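Local coordinates for berberine bridge enzyme-like 28 (Arabidopsis thaliana, PDB 5D79), which is a secreted, FAD-dependent oxidoreductase of the berberine bridge enzyme-like family involved in adaptation to salt stress, at residues A[67-72]-A[364-369]; A[257-262]-A[297-302]; A[288-293]-A[383-388]; A[395-400]-A[430-435]. One frame throughout, in Å; residues are numbered along the deposited sequence.

How the interactions relate
Following the chain, the loop at 67-72 comes first and meets its partner, edge strand 363-372, almost 300 residues later, so interaction 1 closes a long loop that holds interaction 2 nested within it. Interaction 2 closes a short loop, joining strands 253-260 and 298-306. Interaction 3, from strand 284-292 to helix 378-388, crosses both of these along the chain. Interaction 4 opens after the others have closed and pairs strands 396-402 and 425-434. All four reach the same seven-stranded antiparallel sheet: interaction 3 touches interactions 2 and 4 through backbone bonds between neighbouring strands, and interaction 4 touches interaction 1, where the sheet edge meets the loop after helix 58-63 near FAD.

Interaction 1 (A[67-72]-A[364-369]); sequences NPRFSV and SFKGKD
With CG of N67 turned opposite its backbone N (chi1 -159°) and F365 holding its ring between its own N and carbonyl carbon (chi1 62°), the N67 amide comes to lie flat over one ring face. The two planes are 17° apart, ND2 sitting above the ring centre. The same amide pairs with the F365 backbone: F365 N donates to N67 OD1 at 3.1 Å, and N67 ND2 returns a bond to F365 O at 3.2 Å. R69, bent at chi3, brings NH2 to F365 O from the opposite face of that carbonyl, also at 3.2 Å. On the guanidinium, F70 CZ lies over one face. P68 and R69 pack CB on S364 OG, which is hydrogen-bonded to D438. Neighbouring K366 turns to salt bridges with D475 and E114. The loop thus satisfies the N-H and C=O of an edge-strand residue with side chains in place of another strand, fixing the amide's rotation and backing a phenylalanine whose side chain lies about 4 Å from FAD.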
loop_
_atom_site.group_PDB
_atom_site.type_symbol
_atom_site.label_atom_id
_atom_site.label_comp_id
_atom_site.label_asym_id
_atom_site.label_seq_id
_atom_site.Cartn_x
_atom_site.Cartn_y
_atom_site.Cartn_z
ATOM N N ASN A 67 -9.454 -6.396 -5.287
ATOM C CA ASN A 67 -9.901 -5.623 -6.439
ATOM C C ASN A 67 -10.696 -6.570 -7.361
ATOM O O ASN A 67 -10.125 -7.232 -8.241
ATOM C CB ASN A 67 -8.719 -4.976 -7.169
ATOM C CG ASN A 67 -9.141 -3.786 -8.020
ATOM O OD1 ASN A 67 -10.325 -3.624 -8.347
ATOM N ND2 ASN A 67 -8.174 -2.948 -8.386
ATOM N N PRO A 68 -12.018 -6.655 -7.129
ATOM C CA PRO A 68 -12.950 -7.625 -7.730
ATOM C C PRO A 68 -12.922 -7.706 -9.263
ATOM O O PRO A 68 -13.208 -8.778 -9.829
ATOM C CB PRO A 68 -14.316 -7.132 -7.243
ATOM C CG PRO A 68 -14.016 -6.501 -5.934
ATOM C CD PRO A 68 -12.685 -5.824 -6.111
ATOM N N ARG A 69 -12.566 -6.604 -9.919
ATOM C CA ARG A 69 -12.499 -6.561 -11.374
ATOM C C ARG A 69 -11.502 -7.590 -11.900
ATOM O O ARG A 69 -11.546 -7.978 -13.072
ATOM C CB ARG A 69 -12.128 -5.153 -11.856
ATOM C CG ARG A 69 -10.765 -4.690 -11.407
ATOM C CD ARG A 69 -10.492 -3.237 -11.811
ATOM N NE ARG A 69 -10.056 -3.073 -13.201
ATOM C CZ ARG A 69 -9.034 -2.306 -13.584
ATOM N NH1 ARG A 69 -8.718 -2.217 -14.869
ATOM N NH2 ARG A 69 -8.326 -1.626 -12.688
ATOM N N PHE A 70 -10.607 -8.036 -11.026
ATOM C CA PHE A 70 -9.621 -9.040 -11.393
ATOM C C PHE A 70 -10.016 -10.414 -10.885
ATOM O O PHE A 70 -9.183 -11.314 -10.779
ATOM C CB PHE A 70 -8.247 -8.657 -10.859
ATOM C CG PHE A 70 -7.688 -7.425 -11.492
ATOM C CD1 PHE A 70 -7.394 -7.405 -12.848
ATOM C CD2 PHE A 70 -7.456 -6.293 -10.740
ATOM C CE1 PHE A 70 -6.874 -6.271 -13.445
ATOM C CE2 PHE A 70 -6.931 -5.150 -11.319
ATOM C CZ PHE A 70 -6.639 -5.136 -12.676
ATOM N N SER A 71 -11.295 -10.570 -10.576
ATOM C CA SER A 71 -11.816 -11.872 -10.202
ATOM C C SER A 71 -12.719 -12.416 -11.297
ATOM O O SER A 71 -13.464 -13.361 -11.073
ATOM C CB SER A 71 -12.586 -11.788 -8.892
ATOM O OG SER A 71 -13.723 -10.979 -9.064
ATOM N N VAL A 72 -12.663 -11.815 -12.480
ATOM C CA VAL A 72 -13.534 -12.232 -13.574
ATOM C C VAL A 72 -12.940 -13.437 -14.316
ATOM O O VAL A 72 -11.728 -13.667 -14.266
ATOM C CB VAL A 72 -13.806 -11.068 -14.558
ATOM C CG1 VAL A 72 -14.729 -10.043 -13.913
ATOM C CG2 VAL A 72 -12.515 -10.415 -15.003
ATOM N N SER A 364 -14.650 -2.405 -6.979
ATOM C CA SER A 364 -13.506 -2.411 -7.888
ATOM C C SER A 364 -12.963 -1.000 -7.993
ATOM O O SER A 364 -13.671 -0.037 -7.712
ATOM C CB SER A 364 -13.895 -2.928 -9.275
ATOM O OG SER A 364 -14.319 -4.276 -9.223
ATOM N N PHE A 365 -11.711 -0.868 -8.410
ATOM C CA PHE A 365 -11.126 0.456 -8.517
ATOM C C PHE A 365 -9.996 0.518 -9.551
ATOM O O PHE A 365 -9.446 -0.508 -9.962
ATOM C CB PHE A 365 -10.628 0.921 -7.137
ATOM C CG PHE A 365 -9.549 0.050 -6.557
ATOM C CD1 PHE A 365 -8.218 0.232 -6.916
ATOM C CD2 PHE A 365 -9.863 -0.958 -5.653
ATOM C CE1 PHE A 365 -7.225 -0.581 -6.396
ATOM C CE2 PHE A 365 -8.865 -1.777 -5.123
ATOM C CZ PHE A 365 -7.545 -1.587 -5.498
ATOM N N LYS A 366 -9.692 1.736 -9.986
ATOM C CA LYS A 366 -8.473 2.036 -10.709
ATOM C C LYS A 366 -7.824 3.212 -9.995
ATOM O O LYS A 366 -8.475 4.228 -9.765
ATOM C CB LYS A 366 -8.758 2.376 -12.166
ATOM C CG LYS A 366 -7.543 2.882 -12.899
ATOM C CD LYS A 366 -6.416 1.868 -12.844
ATOM C CE LYS A 366 -5.165 2.442 -13.471
ATOM N NZ LYS A 366 -4.033 1.470 -13.565
ATOM N N GLY A 367 -6.555 3.065 -9.620
ATOM C CA GLY A 367 -5.835 4.129 -8.947
ATOM C C GLY A 367 -4.527 4.492 -9.627
ATOM O O GLY A 367 -3.841 3.638 -10.197
ATOM N N LYS A 368 -4.202 5.784 -9.571
ATOM C CA LYS A 368 -2.917 6.328 -10.023
ATOM C C LYS A 368 -2.480 7.358 -8.992
ATOM O O LYS A 368 -3.303 7.831 -8.220
ATOM C CB LYS A 368 -3.039 6.963 -11.413
ATOM C CG LYS A 368 -3.699 6.056 -12.466
ATOM C CD LYS A 368 -3.882 6.765 -13.812
ATOM C CE LYS A 368 -2.587 6.866 -14.604
ATOM N NZ LYS A 368 -2.255 5.611 -15.311
ATOM N N ASP A 369 -1.201 7.707 -8.943
ATOM C CA ASP A 369 -0.822 8.750 -8.007
ATOM C C ASP A 369 0.356 9.599 -8.503
ATOM O O ASP A 369 0.949 9.319 -9.543
ATOM C CB ASP A 369 -0.557 8.138 -6.621
ATOM C CG ASP A 369 0.869 7.637 -6.427
ATOM O OD1 ASP A 369 1.492 7.109 -7.367
ATOM O OD2 ASP A 369 1.365 7.768 -5.287
#

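Interaction 2 (A[257-262]-A[297-302]); sequences KVQKTS and AVHALF
V258 and F302 form a hydrogen-bonded pair in the seven-stranded antiparallel sheet of what is, as in other berberine bridge enzyme-like proteins, probably the substrate-binding domain: V258 N donates to F302 O at 2.8 Å and F302 N to V258 O at 3.0 Å. K260 and A300 repeat the pattern two residues on, while Q259 and L301 between them make a non-hydrogen-bonded pair. On the V258 face, the F302 ring turns its edge to K260 CG, 3.9 Å from F302 CE2, and is packed by I269 and I270 of helix 263-276. On the more exposed face of Q259, L301 CD1 rests against CG and CD of K257, whose side chain makes a cation-pi contact with W342. Backbone bonds tie H299 to E291 and L301 to T289, setting strand 298-306 between two neighbours. H299 holds its ring between N and carbonyl carbon (chi1 75°), toward Q259. The amide stands nearly perpendicular to the imidazole, and Q259 NE2 donates to H299 ND1 at 3.0 Å, within the ring plane.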
loop_
_atom_site.group_PDB
_atom_site.type_symbol
_atom_site.label_atom_id
_atom_site.label_comp_id
_atom_site.label_asym_id
_atom_site.label_seq_id
_atom_site.Cartn_x
_atom_site.Cartn_y
_atom_site.Cartn_z
ATOM N N LYS A 257 -12.443 16.718 12.023
ATOM C CA LYS A 257 -13.011 16.682 10.693
ATOM C C LYS A 257 -13.654 18.024 10.433
ATOM O O LYS A 257 -14.353 18.565 11.292
ATOM C CB LYS A 257 -14.024 15.541 10.561
ATOM C CG LYS A 257 -14.651 15.391 9.182
ATOM C CD LYS A 257 -15.494 14.120 9.085
ATOM C CE LYS A 257 -14.628 12.867 9.288
ATOM N NZ LYS A 257 -15.384 11.569 9.301
ATOM N N VAL A 258 -13.377 18.583 9.264
ATOM C CA VAL A 258 -14.054 19.787 8.817
ATOM C C VAL A 258 -14.525 19.572 7.387
ATOM O O VAL A 258 -13.769 19.114 6.540
ATOM C CB VAL A 258 -13.148 21.023 8.905
ATOM C CG1 VAL A 258 -13.764 22.193 8.147
ATOM C CG2 VAL A 258 -12.892 21.389 10.359
ATOM N N GLN A 259 -15.787 19.885 7.134
ATOM C CA GLN A 259 -16.378 19.702 5.823
ATOM C C GLN A 259 -16.629 21.055 5.155
ATOM O O GLN A 259 -17.105 21.993 5.788
ATOM C CB GLN A 259 -17.684 18.905 5.938
ATOM C CG GLN A 259 -18.252 18.462 4.616
ATOM C CD GLN A 259 -19.758 18.577 4.567
ATOM O OE1 GLN A 259 -20.354 19.371 5.296
ATOM N NE2 GLN A 259 -20.385 17.784 3.708
ATOM N N LYS A 260 -16.298 21.148 3.872
ATOM C CA LYS A 260 -16.565 22.348 3.095
ATOM C C LYS A 260 -17.261 21.985 1.793
ATOM O O LYS A 260 -16.701 21.305 0.945
ATOM C CB LYS A 260 -15.275 23.114 2.813
ATOM C CG LYS A 260 -14.611 23.669 4.052
ATOM C CD LYS A 260 -15.567 24.527 4.873
ATOM C CE LYS A 260 -14.880 25.077 6.114
ATOM N NZ LYS A 260 -15.849 25.631 7.105
ATOM N N THR A 261 -18.490 22.448 1.641
ATOM C CA THR A 261 -19.289 22.088 0.482
ATOM C C THR A 261 -19.278 23.207 -0.559
ATOM O O THR A 261 -19.647 22.985 -1.712
ATOM C CB THR A 261 -20.748 21.759 0.893
ATOM O OG1 THR A 261 -21.284 22.831 1.676
ATOM C CG2 THR A 261 -20.797 20.485 1.725
ATOM N N SER A 262 -18.854 24.401 -0.144
ATOM C CA SER A 262 -18.760 25.553 -1.037
ATOM C C SER A 262 -17.435 25.547 -1.802
ATOM O O SER A 262 -16.366 25.662 -1.193
ATOM C CB SER A 262 -18.907 26.859 -0.244
ATOM O OG SER A 262 -18.606 28.000 -1.038
ATOM N N ALA A 297 -23.027 15.635 -3.658
ATOM C CA ALA A 297 -22.341 16.816 -4.166
ATOM C C ALA A 297 -20.865 16.780 -3.782
ATOM O O ALA A 297 -20.488 16.190 -2.770
ATOM C CB ALA A 297 -22.996 18.075 -3.646
ATOM N N VAL A 298 -20.032 17.405 -4.601
ATOM C CA VAL A 298 -18.605 17.464 -4.334
ATOM C C VAL A 298 -18.325 18.334 -3.109
ATOM O O VAL A 298 -18.891 19.419 -2.945
ATOM C CB VAL A 298 -17.837 18.003 -5.556
ATOM C CG1 VAL A 298 -16.336 17.976 -5.317
ATOM C CG2 VAL A 298 -18.188 17.191 -6.775
ATOM N N HIS A 299 -17.454 17.841 -2.241
ATOM C CA HIS A 299 -17.038 18.614 -1.097
ATOM C C HIS A 299 -15.567 18.335 -0.818
ATOM O O HIS A 299 -15.019 17.367 -1.336
ATOM C CB HIS A 299 -17.926 18.301 0.119
ATOM C CG HIS A 299 -17.661 16.974 0.771
ATOM N ND1 HIS A 299 -18.188 16.644 2.000
ATOM C CD2 HIS A 299 -16.936 15.900 0.377
ATOM C CE1 HIS A 299 -17.794 15.429 2.338
ATOM N NE2 HIS A 299 -17.029 14.956 1.372
ATOM N N ALA A 300 -14.935 19.207 -0.029
ATOM C CA ALA A 300 -13.588 18.991 0.491
ATOM C C ALA A 300 -13.670 18.540 1.936
ATOM O O ALA A 300 -14.228 19.234 2.780
ATOM C CB ALA A 300 -12.746 20.250 0.388
ATOM N N LEU A 301 -13.104 17.373 2.210
ATOM C CA LEU A 301 -13.075 16.812 3.546
ATOM C C LEU A 301 -11.664 16.922 4.143
ATOM O O LEU A 301 -10.735 16.261 3.693
ATOM C CB LEU A 301 -13.535 15.355 3.502
ATOM C CG LEU A 301 -14.093 14.723 4.771
ATOM C CD1 LEU A 301 -15.416 15.388 5.163
ATOM C CD2 LEU A 301 -14.259 13.222 4.560
ATOM N N PHE A 302 -11.518 17.776 5.147
ATOM C CA PHE A 302 -10.271 17.914 5.877
ATOM C C PHE A 302 -10.312 17.112 7.170
ATOM O O PHE A 302 -11.035 17.454 8.104
ATOM C CB PHE A 302 -10.003 19.375 6.178
ATOM C CG PHE A 302 -10.062 20.245 4.974
ATOM C CD1 PHE A 302 -8.939 20.422 4.179
ATOM C CD2 PHE A 302 -11.243 20.873 4.614
ATOM C CE1 PHE A 302 -8.991 21.223 3.050
ATOM C CE2 PHE A 302 -11.300 21.668 3.489
ATOM C CZ PHE A 302 -10.174 21.845 2.705
#

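Interaction 3 (A[288-293]-A[383-388]); sequences TTLERS and EIWRRL
Strand 288-292 and helix 383-388 run in roughly the same direction, their axes 33° apart and 8.7 Å at closest approach, with L290 facing the helix. L290 lies in a pocket of three apolar groups. L290 CB meets L388 CD1 at 3.4 Å, tighter than usual for carbons, while its two methyls part company: L290 CD1 reaches I384 CD1 at 4.3 Å and L290 CD2 approaches W385 CE3 at 4.4 Å. Beyond this core R292 bends at chi2 (-71°) and turns the side of its guanidinium to the carbonyl of L388. R292 NE and NH2 both donate to L388 O, at 3.2 and 3.1 Å, with the oxygen close to the guanidinium plane; NH2 lies on a lone pair, whereas NE is tilted from the carbonyl plane. A water also donates to L388 O and takes a weak bond from R292 NE, and NH1 bonds N296. Two N-H groups of one cation thus meet this oxygen, which would probably polarise the carbonyl. The same hydrophobic layer takes in I270 and V454, which touch L290 and I384. Such helix-on-sheet packing is that of an alpha+beta domain, helices 263-276, 378-388 and 441-458 covering one face of the antiparallel sheet.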
loop_
_atom_site.group_PDB
_atom_site.type_symbol
_atom_site.label_atom_id
_atom_site.label_comp_id
_atom_site.label_asym_id
_atom_site.label_seq_id
_atom_site.Cartn_x
_atom_site.Cartn_y
_atom_site.Cartn_z
ATOM N N THR A 288 -6.482 16.135 2.936
ATOM C CA THR A 288 -7.581 16.716 2.193
ATOM C C THR A 288 -8.101 15.681 1.204
ATOM O O THR A 288 -7.346 15.137 0.395
ATOM C CB THR A 288 -7.146 18.002 1.439
ATOM O OG1 THR A 288 -6.745 19.015 2.380
ATOM C CG2 THR A 288 -8.274 18.538 0.571
ATOM N N THR A 289 -9.388 15.385 1.279
ATOM C CA THR A 289 -9.986 14.479 0.318
ATOM C C THR A 289 -11.101 15.173 -0.440
ATOM O O THR A 289 -12.037 15.714 0.143
ATOM C CB THR A 289 -10.552 13.225 0.988
ATOM O OG1 THR A 289 -9.571 12.677 1.877
ATOM C CG2 THR A 289 -10.955 12.188 -0.074
ATOM N N LEU A 290 -10.988 15.161 -1.752
ATOM C CA LEU A 290 -12.054 15.632 -2.598
ATOM C C LEU A 290 -12.876 14.438 -3.068
ATOM O O LEU A 290 -12.330 13.475 -3.607
ATOM C CB LEU A 290 -11.480 16.398 -3.775
ATOM C CG LEU A 290 -10.547 17.530 -3.388
ATOM C CD1 LEU A 290 -10.168 18.295 -4.643
ATOM C CD2 LEU A 290 -11.233 18.431 -2.411
ATOM N N GLU A 291 -14.185 14.495 -2.849
ATOM C CA GLU A 291 -15.058 13.357 -3.121
ATOM C C GLU A 291 -16.518 13.775 -3.013
ATOM O O GLU A 291 -16.808 14.911 -2.658
ATOM C CB GLU A 291 -14.779 12.222 -2.140
ATOM C CG GLU A 291 -15.117 12.624 -0.734
ATOM C CD GLU A 291 -14.895 11.529 0.252
ATOM O OE1 GLU A 291 -14.417 10.455 -0.155
ATOM O OE2 GLU A 291 -15.203 11.746 1.437
ATOM N N ARG A 292 -17.428 12.851 -3.313
ATOM C CA ARG A 292 -18.857 13.086 -3.118
ATOM C C ARG A 292 -19.253 13.025 -1.654
ATOM O O ARG A 292 -18.648 12.300 -0.862
ATOM C CB ARG A 292 -19.698 12.062 -3.881
ATOM C CG ARG A 292 -19.667 12.181 -5.376
ATOM C CD ARG A 292 -20.410 13.403 -5.898
ATOM N NE ARG A 292 -20.135 13.553 -7.322
ATOM C CZ ARG A 292 -20.904 13.056 -8.284
ATOM N NH1 ARG A 292 -22.021 12.405 -7.971
ATOM N NH2 ARG A 292 -20.567 13.223 -9.558
ATOM N N SER A 293 -20.290 13.780 -1.309
ATOM C CA SER A 293 -20.915 13.685 0.003
ATOM C C SER A 293 -22.191 12.850 -0.082
ATOM O O SER A 293 -22.655 12.527 -1.176
ATOM C CB SER A 293 -21.221 15.078 0.556
ATOM O OG SER A 293 -22.139 15.765 -0.273
ATOM N N GLU A 383 -10.252 22.789 -11.421
ATOM C CA GLU A 383 -10.509 21.832 -12.487
ATOM C C GLU A 383 -10.670 20.418 -11.962
ATOM O O GLU A 383 -11.537 19.676 -12.424
ATOM C CB GLU A 383 -9.392 21.866 -13.530
ATOM C CG GLU A 383 -9.443 20.730 -14.559
ATOM C CD GLU A 383 -10.659 20.767 -15.464
ATOM O OE1 GLU A 383 -11.410 21.762 -15.472
ATOM O OE2 GLU A 383 -10.858 19.782 -16.190
ATOM N N ILE A 384 -9.836 20.030 -11.005
ATOM C CA ILE A 384 -9.920 18.667 -10.505
ATOM C C ILE A 384 -11.174 18.535 -9.635
ATOM O O ILE A 384 -11.762 17.458 -9.554
ATOM C CB ILE A 384 -8.631 18.235 -9.745
ATOM C CG1 ILE A 384 -8.386 19.082 -8.500
ATOM C CG2 ILE A 384 -7.412 18.303 -10.676
ATOM C CD1 ILE A 384 -7.213 18.582 -7.687
ATOM N N TRP A 385 -11.603 19.642 -9.031
ATOM C CA TRP A 385 -12.912 19.708 -8.377
ATOM C C TRP A 385 -14.023 19.484 -9.409
ATOM O O TRP A 385 -14.958 18.706 -9.187
ATOM C CB TRP A 385 -13.103 21.059 -7.672
ATOM C CG TRP A 385 -14.424 21.207 -6.968
ATOM C CD1 TRP A 385 -15.665 21.285 -7.540
ATOM C CD2 TRP A 385 -14.629 21.316 -5.559
ATOM N NE1 TRP A 385 -16.628 21.423 -6.570
ATOM C CE2 TRP A 385 -16.017 21.445 -5.346
ATOM C CE3 TRP A 385 -13.774 21.315 -4.455
ATOM C CZ2 TRP A 385 -16.565 21.576 -4.077
ATOM C CZ3 TRP A 385 -14.318 21.453 -3.199
ATOM C CH2 TRP A 385 -15.699 21.580 -3.019
ATOM N N ARG A 386 -13.910 20.182 -10.536
ATOM C CA ARG A 386 -14.887 20.074 -11.607
ATOM C C ARG A 386 -15.021 18.635 -12.110
ATOM O O ARG A 386 -16.117 18.165 -12.370
ATOM C CB ARG A 386 -14.514 20.998 -12.767
ATOM C CG ARG A 386 -15.517 20.977 -13.893
ATOM C CD ARG A 386 -14.971 21.649 -15.128
ATOM N NE ARG A 386 -14.011 20.803 -15.827
ATOM C CZ ARG A 386 -14.349 19.754 -16.571
ATOM N NH1 ARG A 386 -15.621 19.411 -16.701
ATOM N NH2 ARG A 386 -13.413 19.041 -17.177
ATOM N N ARG A 387 -13.908 17.930 -12.240
ATOM C CA ARG A 387 -13.963 16.594 -12.811
ATOM C C ARG A 387 -14.670 15.593 -11.879
ATOM O O ARG A 387 -15.212 14.592 -12.331
ATOM C CB ARG A 387 -12.548 16.130 -13.180
ATOM C CG ARG A 387 -12.030 16.744 -14.502
ATOM C CD ARG A 387 -10.514 16.753 -14.558
ATOM N NE ARG A 387 -9.978 17.329 -15.791
ATOM C CZ ARG A 387 -9.602 16.605 -16.835
ATOM N NH1 ARG A 387 -9.122 17.190 -17.920
ATOM N NH2 ARG A 387 -9.716 15.287 -16.793
ATOM N N LEU A 388 -14.699 15.882 -10.584
ATOM C CA LEU A 388 -15.384 15.008 -9.639
ATOM C C LEU A 388 -16.908 15.133 -9.722
ATOM O O LEU A 388 -17.640 14.277 -9.226
ATOM C CB LEU A 388 -14.907 15.295 -8.215
ATOM C CG LEU A 388 -13.583 14.636 -7.821
ATOM C CD1 LEU A 388 -12.952 15.387 -6.682
ATOM C CD2 LEU A 388 -13.807 13.191 -7.429
HETATM O O HOH W 1 -17.302 13.568 -6.776
#

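Interaction 4 (A[395-400]-A[430-435]); sequences LGKIIL and VAYWRE
L395 and Y432 meet next to the antiparallel pair formed by K397 and V430, in the seven-stranded sheet whose strand 425-434 passes close to FAD. In the tighter part K397 N donates to V430 O at 2.7 Å and V430 N to K397 O at 2.9 Å, the second nearly straight at 173°. Next to them G396 and A431 make a non-hydrogen-bonded pair with CA atoms only 3.9 Å apart, a close approach at a glycine. On the K397 and V430 face, V430 puts CG1 between its backbone N and carbonyl carbon (chi1 51°), where it meets K397 CB and I399 CD1. Behind the other face, I398 and A431 pack on helix 441-458. The solvent side is partly exposed: K397 CD stays 4.4 Å from Y432 CE1, and the Y432 side chain lies about 4 Å from FAD. Even here L395 CB touches Y432 CB. Y432 N donates to L395 O at 3.0 Å, from well above the carbonyl plane, and L395 O also sits at the edge of the Y432 ring, 3.3 Å from CD1.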
loop_
_atom_site.group_PDB
_atom_site.type_symbol
_atom_site.label_atom_id
_atom_site.label_comp_id
_atom_site.label_asym_id
_atom_site.label_seq_id
_atom_site.Cartn_x
_atom_site.Cartn_y
_atom_site.Cartn_z
ATOM N N LEU A 395 -18.226 7.522 -7.131
ATOM C CA LEU A 395 -17.501 6.810 -6.080
ATOM C C LEU A 395 -15.993 6.997 -6.207
ATOM O O LEU A 395 -15.211 6.161 -5.772
ATOM C CB LEU A 395 -17.855 5.327 -6.093
ATOM C CG LEU A 395 -19.327 4.992 -5.836
ATOM C CD1 LEU A 395 -19.469 3.507 -5.539
ATOM C CD2 LEU A 395 -19.891 5.829 -4.707
ATOM N N GLY A 396 -15.602 8.126 -6.782
ATOM C CA GLY A 396 -14.203 8.456 -6.964
ATOM C C GLY A 396 -13.662 9.426 -5.930
ATOM O O GLY A 396 -14.406 10.156 -5.289
ATOM N N LYS A 397 -12.346 9.424 -5.773
ATOM C CA LYS A 397 -11.678 10.254 -4.782
ATOM C C LYS A 397 -10.387 10.870 -5.334
ATOM O O LYS A 397 -9.672 10.246 -6.129
ATOM C CB LYS A 397 -11.357 9.428 -3.523
ATOM C CG LYS A 397 -12.515 8.615 -2.981
ATOM C CD LYS A 397 -12.247 8.066 -1.587
ATOM C CE LYS A 397 -13.529 7.453 -1.023
ATOM N NZ LYS A 397 -13.421 7.009 0.391
ATOM N N ILE A 398 -10.093 12.098 -4.910
ATOM C CA ILE A 398 -8.743 12.643 -5.053
ATOM C C ILE A 398 -8.238 12.986 -3.655
ATOM O O ILE A 398 -8.807 13.824 -2.962
ATOM C CB ILE A 398 -8.719 13.848 -5.997
ATOM C CG1 ILE A 398 -8.958 13.357 -7.424
ATOM C CG2 ILE A 398 -7.385 14.574 -5.926
ATOM C CD1 ILE A 398 -9.301 14.447 -8.402
ATOM N N ILE A 399 -7.200 12.277 -3.228
ATOM C CA ILE A 399 -6.763 12.298 -1.841
ATOM C C ILE A 399 -5.384 12.922 -1.717
ATOM O O ILE A 399 -4.432 12.438 -2.310
ATOM C CB ILE A 399 -6.733 10.864 -1.234
ATOM C CG1 ILE A 399 -8.017 10.097 -1.571
ATOM C CG2 ILE A 399 -6.565 10.918 0.281
ATOM C CD1 ILE A 399 -7.856 8.586 -1.545
ATOM N N LEU A 400 -5.280 13.991 -0.937
ATOM C CA LEU A 400 -4.016 14.692 -0.769
ATOM C C LEU A 400 -3.430 14.390 0.614
ATOM O O LEU A 400 -3.998 14.761 1.642
ATOM C CB LEU A 400 -4.193 16.211 -0.975
ATOM C CG LEU A 400 -4.375 16.762 -2.398
ATOM C CD1 LEU A 400 -5.666 16.286 -3.037
ATOM C CD2 LEU A 400 -4.348 18.267 -2.378
ATOM N N VAL A 430 -8.375 8.013 -7.514
ATOM C CA VAL A 430 -8.887 6.643 -7.531
ATOM C C VAL A 430 -10.406 6.633 -7.762
ATOM O O VAL A 430 -11.152 7.398 -7.157
ATOM C CB VAL A 430 -8.516 5.893 -6.219
ATOM C CG1 VAL A 430 -8.921 6.705 -4.991
ATOM C CG2 VAL A 430 -9.114 4.493 -6.185
ATOM N N ALA A 431 -10.855 5.799 -8.689
ATOM C CA ALA A 431 -12.276 5.679 -8.942
ATOM C C ALA A 431 -12.739 4.304 -8.485
ATOM O O ALA A 431 -12.125 3.303 -8.827
ATOM C CB ALA A 431 -12.588 5.902 -10.419
ATOM N N TYR A 432 -13.806 4.273 -7.690
ATOM C CA TYR A 432 -14.410 3.030 -7.235
ATOM C C TYR A 432 -15.707 2.782 -7.987
ATOM O O TYR A 432 -16.368 3.719 -8.434
ATOM C CB TYR A 432 -14.671 3.071 -5.726
ATOM C CG TYR A 432 -13.403 3.110 -4.900
ATOM C CD1 TYR A 432 -12.783 4.314 -4.594
ATOM C CD2 TYR A 432 -12.826 1.942 -4.432
ATOM C CE1 TYR A 432 -11.616 4.345 -3.849
ATOM C CE2 TYR A 432 -11.675 1.965 -3.685
ATOM C CZ TYR A 432 -11.065 3.165 -3.399
ATOM O OH TYR A 432 -9.902 3.176 -2.663
ATOM N N TRP A 433 -16.061 1.515 -8.146
ATOM C CA TRP A 433 -17.342 1.167 -8.735
ATOM C C TRP A 433 -17.799 -0.195 -8.224
ATOM O O TRP A 433 -16.988 -0.997 -7.769
ATOM C CB TRP A 433 -17.268 1.191 -10.273
ATOM C CG TRP A 433 -16.378 0.162 -10.932
ATOM C CD1 TRP A 433 -16.733 -1.103 -11.332
ATOM C CD2 TRP A 433 -15.007 0.328 -11.319
ATOM N NE1 TRP A 433 -15.657 -1.736 -11.921
ATOM C CE2 TRP A 433 -14.591 -0.879 -11.928
ATOM C CE3 TRP A 433 -14.087 1.377 -11.200
ATOM C CZ2 TRP A 433 -13.305 -1.062 -12.413
ATOM C CZ3 TRP A 433 -12.802 1.189 -11.681
ATOM C CH2 TRP A 433 -12.425 -0.023 -12.278
ATOM N N ARG A 434 -19.104 -0.445 -8.284
ATOM C CA ARG A 434 -19.660 -1.698 -7.791
ATOM C C ARG A 434 -19.234 -2.861 -8.682
ATOM O O ARG A 434 -19.221 -2.738 -9.907
ATOM C CB ARG A 434 -21.188 -1.612 -7.707
ATOM C CG ARG A 434 -21.693 -0.596 -6.699
ATOM C CD ARG A 434 -23.216 -0.611 -6.594
ATOM N NE ARG A 434 -23.745 -1.909 -6.180
ATOM C CZ ARG A 434 -23.904 -2.290 -4.914
ATOM N NH1 ARG A 434 -23.572 -1.479 -3.912
ATOM N NH2 ARG A 434 -24.395 -3.490 -4.647
ATOM N N GLU A 435 -18.887 -3.984 -8.058
ATOM C CA GLU A 435 -18.333 -5.133 -8.768
ATOM C C GLU A 435 -19.307 -5.750 -9.773
ATOM O O GLU A 435 -18.889 -6.388 -10.741
ATOM C CB GLU A 435 -17.883 -6.195 -7.764
ATOM C CG GLU A 435 -18.958 -6.609 -6.782
ATOM C CD GLU A 435 -18.453 -7.602 -5.763
ATOM O OE1 GLU A 435 -17.456 -8.297 -6.045
ATOM O OE2 GLU A 435 -19.048 -7.681 -4.672
#